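Side-chain contacts in alpha-L-rhamnosidase (Klebsiella oxytoca, PDB 4XHC), which probably hydrolyses terminal alpha-L-rhamnose from rhamnosides as a GH78 family glycosidase, and binds rhamnose in its pocket: residues Asn314-Ala319 against Glu387-Glu392; Gly105-Leu110 against Leu126-Thr131. One frame throughout, in Å; residues are numbered along the deposited sequence.

From the N terminus, contact 2 comes first. It brings 126-131 back across from 105-110 and closes a loop of 15 residues, formed by the rest of one strand, a short connection and the start of the next. Contact 1 follows much later. There 387-392 meets 314-319 after 67 intervening residues, somewhat more than half of them helical and none in a strand. The two loops are in series, so they neither nest nor cross. Contact 2 ties together the two sheets of the N-terminal beta region. Contact 1 ties two helix ends in the six-hairpin glycosidase region. Their centres lie 45 Å apart, on opposite sides of the chain's centre, with the nearest atoms about 25 Å apart.

Contact 1: residues Asn314-Ala319 against Glu387-Glu392; sequences NYLQSA and ERFEPE
L316 and R388 meet because of how each side chain leaves its helix. In L316, CG stands opposite the backbone N (chi1 -179°) and CD2 continues outward as the far methyl. In R388, CG sits opposite the carbonyl carbon (chi1 -58°), and the chain then runs extended from CG to NE. The two side chains pass each other at a slant. L316 CD2 lies 3.7 Å from R388 NE and 3.8 Å from R388 CD. It approaches the guanidinium obliquely. The contact is van der Waals packing of a methyl of buried L316 against the CD-NE end of exposed R388.

F389 adds a looser touch. Its CZ is 4.5 Å from L316 CD2, again at an oblique approach to the ring. The same ring carries R388 CB over the centre of one face, 3.9 Å above its plane. R388 and F389, the last residues of helix 368-389, both reach L316 CD2. F389 also packs on M322, A325 and R326 of helix 322-340.

The backbones stay well apart, with the CA atoms of L316 and R388 11.2 Å from each other. Within helix 302-319, S318 OG donates to N314 O (2.9 Å), which also accepts from S318 N. Just beyond F389, E390 is bonded through OE1 to R333 and W329. The contact thus joins the last turns of helices 302-319 and 368-389, the inter-helix packing of an (alpha/alpha)6 barrel, the fold of six-hairpin glycosidases.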
loop_
_atom_site.group_PDB
_atom_site.type_symbol
_atom_site.label_atom_id
_atom_site.label_comp_id
_atom_site.label_asym_id
_atom_site.label_seq_id
_atom_site.Cartn_x
_atom_site.Cartn_y
_atom_site.Cartn_z
ATOM N N ASN A 314 -6.653 32.367 30.469
ATOM C CA ASN A 314 -5.173 32.230 30.425
ATOM C C ASN A 314 -4.542 32.932 29.211
ATOM O O ASN A 314 -3.420 33.450 29.301
ATOM C CB ASN A 314 -4.728 30.756 30.425
ATOM C CG ASN A 314 -5.107 30.004 31.702
ATOM O OD1 ASN A 314 -5.127 30.558 32.796
ATOM N ND2 ASN A 314 -5.403 28.721 31.554
ATOM N N TYR A 315 -5.274 32.936 28.090
ATOM C CA TYR A 315 -4.840 33.594 26.850
ATOM C C TYR A 315 -4.816 35.112 27.000
ATOM O O TYR A 315 -3.898 35.775 26.503
ATOM C CB TYR A 315 -5.735 33.210 25.656
ATOM C CG TYR A 315 -5.439 34.026 24.412
ATOM C CD1 TYR A 315 -4.315 33.756 23.626
ATOM C CD2 TYR A 315 -6.260 35.088 24.036
ATOM C CE1 TYR A 315 -4.022 34.516 22.497
ATOM C CE2 TYR A 315 -5.975 35.852 22.906
ATOM C CZ TYR A 315 -4.853 35.565 22.139
ATOM O OH TYR A 315 -4.569 36.321 21.021
ATOM N N LEU A 316 -5.822 35.658 27.681
ATOM C CA LEU A 316 -5.841 37.077 27.988
ATOM C C LEU A 316 -4.660 37.472 28.886
ATOM O O LEU A 316 -3.984 38.458 28.601
ATOM C CB LEU A 316 -7.167 37.462 28.646
ATOM C CG LEU A 316 -7.348 38.942 29.015
ATOM C CD1 LEU A 316 -7.221 39.826 27.781
ATOM C CD2 LEU A 316 -8.682 39.163 29.717
ATOM N N GLN A 317 -4.414 36.700 29.949
ATOM C CA GLN A 317 -3.314 36.981 30.894
ATOM C C GLN A 317 -1.953 37.023 30.212
ATOM O O GLN A 317 -1.140 37.899 30.487
ATOM C CB GLN A 317 -3.250 35.922 32.010
ATOM C CG GLN A 317 -4.418 35.899 33.000
ATOM C CD GLN A 317 -4.870 37.274 33.458
ATOM O OE1 GLN A 317 -4.162 37.967 34.195
ATOM N NE2 GLN A 317 -6.060 37.674 33.019
ATOM N N SER A 318 -1.721 36.062 29.322
ATOM C CA SER A 318 -0.419 35.863 28.689
ATOM C C SER A 318 -0.181 36.693 27.432
ATOM O O SER A 318 0.914 37.203 27.236
ATOM C CB SER A 318 -0.268 34.402 28.329
ATOM O OG SER A 318 -1.300 34.004 27.447
ATOM N N ALA A 319 -1.192 36.794 26.573
ATOM C CA ALA A 319 -1.082 37.532 25.305
ATOM C C ALA A 319 -1.542 38.994 25.394
ATOM O O ALA A 319 -1.129 39.807 24.575
ATOM C CB ALA A 319 -1.867 36.816 24.219
ATOM N N GLU A 387 -16.056 40.573 35.124
ATOM C CA GLU A 387 -15.662 41.857 35.715
ATOM C C GLU A 387 -15.209 42.867 34.643
ATOM O O GLU A 387 -15.486 44.055 34.767
ATOM C CB GLU A 387 -14.578 41.666 36.803
ATOM C CG GLU A 387 -15.114 41.580 38.246
ATOM C CD GLU A 387 -14.228 40.775 39.215
ATOM O OE1 GLU A 387 -12.988 40.769 39.055
ATOM O OE2 GLU A 387 -14.770 40.142 40.158
ATOM N N ARG A 388 -14.553 42.392 33.582
ATOM C CA ARG A 388 -14.100 43.255 32.477
ATOM C C ARG A 388 -15.155 43.517 31.404
ATOM O O ARG A 388 -15.288 44.638 30.944
ATOM C CB ARG A 388 -12.893 42.643 31.771
ATOM C CG ARG A 388 -11.695 42.374 32.657
ATOM C CD ARG A 388 -10.678 41.531 31.896
ATOM N NE ARG A 388 -9.433 41.365 32.640
ATOM C CZ ARG A 388 -8.514 42.315 32.804
ATOM N NH1 ARG A 388 -8.680 43.531 32.277
ATOM N NH2 ARG A 388 -7.420 42.046 33.507
ATOM N N PHE A 389 -15.876 42.483 30.979
ATOM C CA PHE A 389 -16.750 42.584 29.803
ATOM C C PHE A 389 -18.254 42.621 30.088
ATOM O O PHE A 389 -19.031 42.952 29.194
ATOM C CB PHE A 389 -16.451 41.429 28.851
ATOM C CG PHE A 389 -14.995 41.287 28.517
ATOM C CD1 PHE A 389 -14.306 42.326 27.910
ATOM C CD2 PHE A 389 -14.316 40.116 28.804
ATOM C CE1 PHE A 389 -12.965 42.198 27.598
ATOM C CE2 PHE A 389 -12.975 39.980 28.494
ATOM C CZ PHE A 389 -12.298 41.023 27.890
ATOM N N GLU A 390 -18.664 42.295 31.316
ATOM C CA GLU A 390 -20.085 42.297 31.699
ATOM C C GLU A 390 -20.241 42.368 33.235
ATOM O O GLU A 390 -20.662 41.397 33.863
ATOM C CB GLU A 390 -20.784 41.054 31.117
ATOM C CG GLU A 390 -22.304 41.165 31.004
ATOM C CD GLU A 390 -22.943 39.993 30.271
ATOM O OE1 GLU A 390 -22.268 39.352 29.446
ATOM O OE2 GLU A 390 -24.125 39.689 30.514
ATOM N N PRO A 391 -19.898 43.525 33.844
ATOM C CA PRO A 391 -19.793 43.650 35.313
ATOM C C PRO A 391 -21.056 43.251 36.065
ATOM O O PRO A 391 -20.975 42.700 37.164
ATOM C CB PRO A 391 -19.519 45.139 35.527
ATOM C CG PRO A 391 -19.004 45.639 34.230
ATOM C CD PRO A 391 -19.650 44.805 33.165
ATOM N N GLU A 392 -22.208 43.526 35.461
ATOM C CA GLU A 392 -23.503 43.276 36.093
ATOM C C GLU A 392 -23.777 41.788 36.347
ATOM O O GLU A 392 -24.435 41.408 37.317
ATOM C CB GLU A 392 -24.610 43.902 35.230
ATOM C CG GLU A 392 -25.881 44.262 35.999
ATOM C CD GLU A 392 -25.602 45.269 37.099
ATOM O OE1 GLU A 392 -25.680 46.480 36.796
ATOM O OE2 GLU A 392 -25.271 44.856 38.243
#

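Contact 2: residues Gly105-Leu110 against Leu126-Thr131; sequences GYLHFL and LTFGET
L107 meets both L126 and F128 across the interior of a beta sandwich. Strand 106-115 belongs to a four-stranded antiparallel sheet and strand 122-129 to a six-stranded one. The short strand segments approach to 11.6 Å, and their directions differ by 136°. That spacing is too wide for backbone pairing and is filled by side chains. This is the packing of two facing sheets in the N-terminal region of the protein.

L107 has the most surface buried here. Its CG lies opposite the backbone N (chi1 -168°), and CD2 extends away from CA toward the other sheet. This one methyl makes both close contacts of the leucine. It touches L126 CD1 at 3.9 Å, where the two leucines slant across each other. It also meets the rim of F128.

L126 answers with its own outermost methyl. With CG opposite the carbonyl carbon (chi1 -51°) and CD1 trans to CA, that methyl reaches L107 and F109. L176 of strand 175-182, next to 122-129 in the sheet, touches L107, L126 and F128 and belongs to the same apolar layer. The ring of F128 is further packed by a stack with Y171 and an edge-to-face contact with F173. Just past the end of strand 122-129, E130 links this region to the six-hairpin glycosidase part of the chain, through a salt bridge with K240 and a bond from Y526 N.

F109 closes the patch beside L126, with CE2 4.3 Å from L126 CD1. At F128, L107 CD2 sits near the ring plane, against the edge, 4.0 Å from CZ and 4.1 Å from CE2.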
loop_
_atom_site.group_PDB
_atom_site.type_symbol
_atom_site.label_atom_id
_atom_site.label_comp_id
_atom_site.label_asym_id
_atom_site.label_seq_id
_atom_site.Cartn_x
_atom_site.Cartn_y
_atom_site.Cartn_z
ATOM N N GLY A 105 6.822 13.126 10.583
ATOM C CA GLY A 105 7.129 13.578 9.240
ATOM C C GLY A 105 7.011 12.560 8.129
ATOM O O GLY A 105 6.286 11.578 8.234
ATOM N N TYR A 106 7.753 12.809 7.057
ATOM C CA TYR A 106 7.590 12.073 5.822
ATOM C C TYR A 106 8.854 11.295 5.505
ATOM O O TYR A 106 9.954 11.834 5.612
ATOM C CB TYR A 106 7.236 13.065 4.716
ATOM C CG TYR A 106 5.959 13.818 5.036
ATOM C CD1 TYR A 106 5.989 15.033 5.732
ATOM C CD2 TYR A 106 4.712 13.293 4.684
ATOM C CE1 TYR A 106 4.819 15.711 6.049
ATOM C CE2 TYR A 106 3.537 13.970 4.988
ATOM C CZ TYR A 106 3.595 15.175 5.669
ATOM O OH TYR A 106 2.427 15.827 5.969
ATOM N N LEU A 107 8.691 10.026 5.134
ATOM C CA LEU A 107 9.822 9.140 4.810
ATOM C C LEU A 107 10.300 9.271 3.345
ATOM O O LEU A 107 9.489 9.312 2.418
ATOM C CB LEU A 107 9.437 7.691 5.093
ATOM C CG LEU A 107 10.573 6.664 5.083
ATOM C CD1 LEU A 107 11.503 6.839 6.272
ATOM C CD2 LEU A 107 10.012 5.249 5.077
ATOM N N HIS A 108 11.620 9.340 3.162
ATOM C CA HIS A 108 12.258 9.397 1.842
ATOM C C HIS A 108 13.331 8.326 1.816
ATOM O O HIS A 108 14.088 8.215 2.770
ATOM C CB HIS A 108 12.882 10.788 1.621
ATOM C CG HIS A 108 13.707 10.916 0.369
ATOM N ND1 HIS A 108 15.015 11.352 0.383
ATOM C CD2 HIS A 108 13.403 10.703 -0.932
ATOM C CE1 HIS A 108 15.486 11.387 -0.851
ATOM N NE2 HIS A 108 14.525 10.999 -1.669
ATOM N N PHE A 109 13.389 7.521 0.755
ATOM C CA PHE A 109 14.522 6.598 0.560
ATOM C C PHE A 109 14.809 6.297 -0.909
ATOM O O PHE A 109 13.951 6.463 -1.766
ATOM C CB PHE A 109 14.325 5.293 1.346
ATOM C CG PHE A 109 13.172 4.457 0.870
ATOM C CD1 PHE A 109 13.299 3.648 -0.250
ATOM C CD2 PHE A 109 11.965 4.471 1.549
ATOM C CE1 PHE A 109 12.238 2.882 -0.696
ATOM C CE2 PHE A 109 10.900 3.711 1.112
ATOM C CZ PHE A 109 11.032 2.915 -0.013
ATOM N N LEU A 110 16.040 5.884 -1.187
ATOM C CA LEU A 110 16.438 5.443 -2.516
ATOM C C LEU A 110 16.820 3.985 -2.427
ATOM O O LEU A 110 17.425 3.565 -1.447
ATOM C CB LEU A 110 17.659 6.221 -3.033
ATOM C CG LEU A 110 17.646 7.747 -3.166
ATOM C CD1 LEU A 110 18.856 8.178 -3.990
ATOM C CD2 LEU A 110 16.368 8.261 -3.804
ATOM N N LEU A 126 6.597 -1.881 5.218
ATOM C CA LEU A 126 7.158 -0.974 6.211
ATOM C C LEU A 126 6.268 -0.899 7.436
ATOM O O LEU A 126 5.048 -0.892 7.319
ATOM C CB LEU A 126 7.308 0.423 5.622
ATOM C CG LEU A 126 8.028 0.545 4.280
ATOM C CD1 LEU A 126 8.210 2.008 3.950
ATOM C CD2 LEU A 126 9.378 -0.150 4.300
ATOM N N THR A 127 6.882 -0.853 8.614
ATOM C CA THR A 127 6.149 -0.733 9.880
ATOM C C THR A 127 6.826 0.316 10.748
ATOM O O THR A 127 8.050 0.322 10.882
ATOM C CB THR A 127 6.096 -2.077 10.611
ATOM O OG1 THR A 127 5.720 -3.091 9.688
ATOM C CG2 THR A 127 5.085 -2.057 11.720
ATOM N N PHE A 128 6.026 1.210 11.318
ATOM C CA PHE A 128 6.535 2.353 12.060
ATOM C C PHE A 128 6.107 2.282 13.514
ATOM O O PHE A 128 4.939 2.007 13.804
ATOM C CB PHE A 128 5.952 3.630 11.485
ATOM C CG PHE A 128 6.270 3.862 10.040
ATOM C CD1 PHE A 128 5.495 3.277 9.045
ATOM C CD2 PHE A 128 7.309 4.708 9.672
ATOM C CE1 PHE A 128 5.766 3.518 7.706
ATOM C CE2 PHE A 128 7.591 4.937 8.338
ATOM C CZ PHE A 128 6.816 4.348 7.352
ATOM N N GLY A 129 7.020 2.583 14.429
ATOM C CA GLY A 129 6.691 2.561 15.851
ATOM C C GLY A 129 7.302 3.683 16.663
ATOM O O GLY A 129 8.440 4.072 16.430
ATOM N N GLU A 130 6.541 4.200 17.621
ATOM C CA GLU A 130 7.081 5.144 18.582
ATOM C C GLU A 130 7.938 4.412 19.616
ATOM O O GLU A 130 8.925 4.962 20.108
ATOM C CB GLU A 130 5.956 5.907 19.289
ATOM C CG GLU A 130 5.055 6.748 18.393
ATOM C CD GLU A 130 3.950 7.433 19.186
ATOM O OE1 GLU A 130 3.074 6.716 19.719
ATOM O OE2 GLU A 130 3.938 8.677 19.292
ATOM N N THR A 131 7.542 3.187 19.966
ATOM C CA THR A 131 8.365 2.305 20.806
ATOM C C THR A 131 8.869 1.113 20.003
ATOM O O THR A 131 8.342 0.804 18.938
ATOM C CB THR A 131 7.585 1.756 22.012
ATOM O OG1 THR A 131 6.462 0.967 21.568
ATOM C CG2 THR A 131 7.097 2.888 22.869
#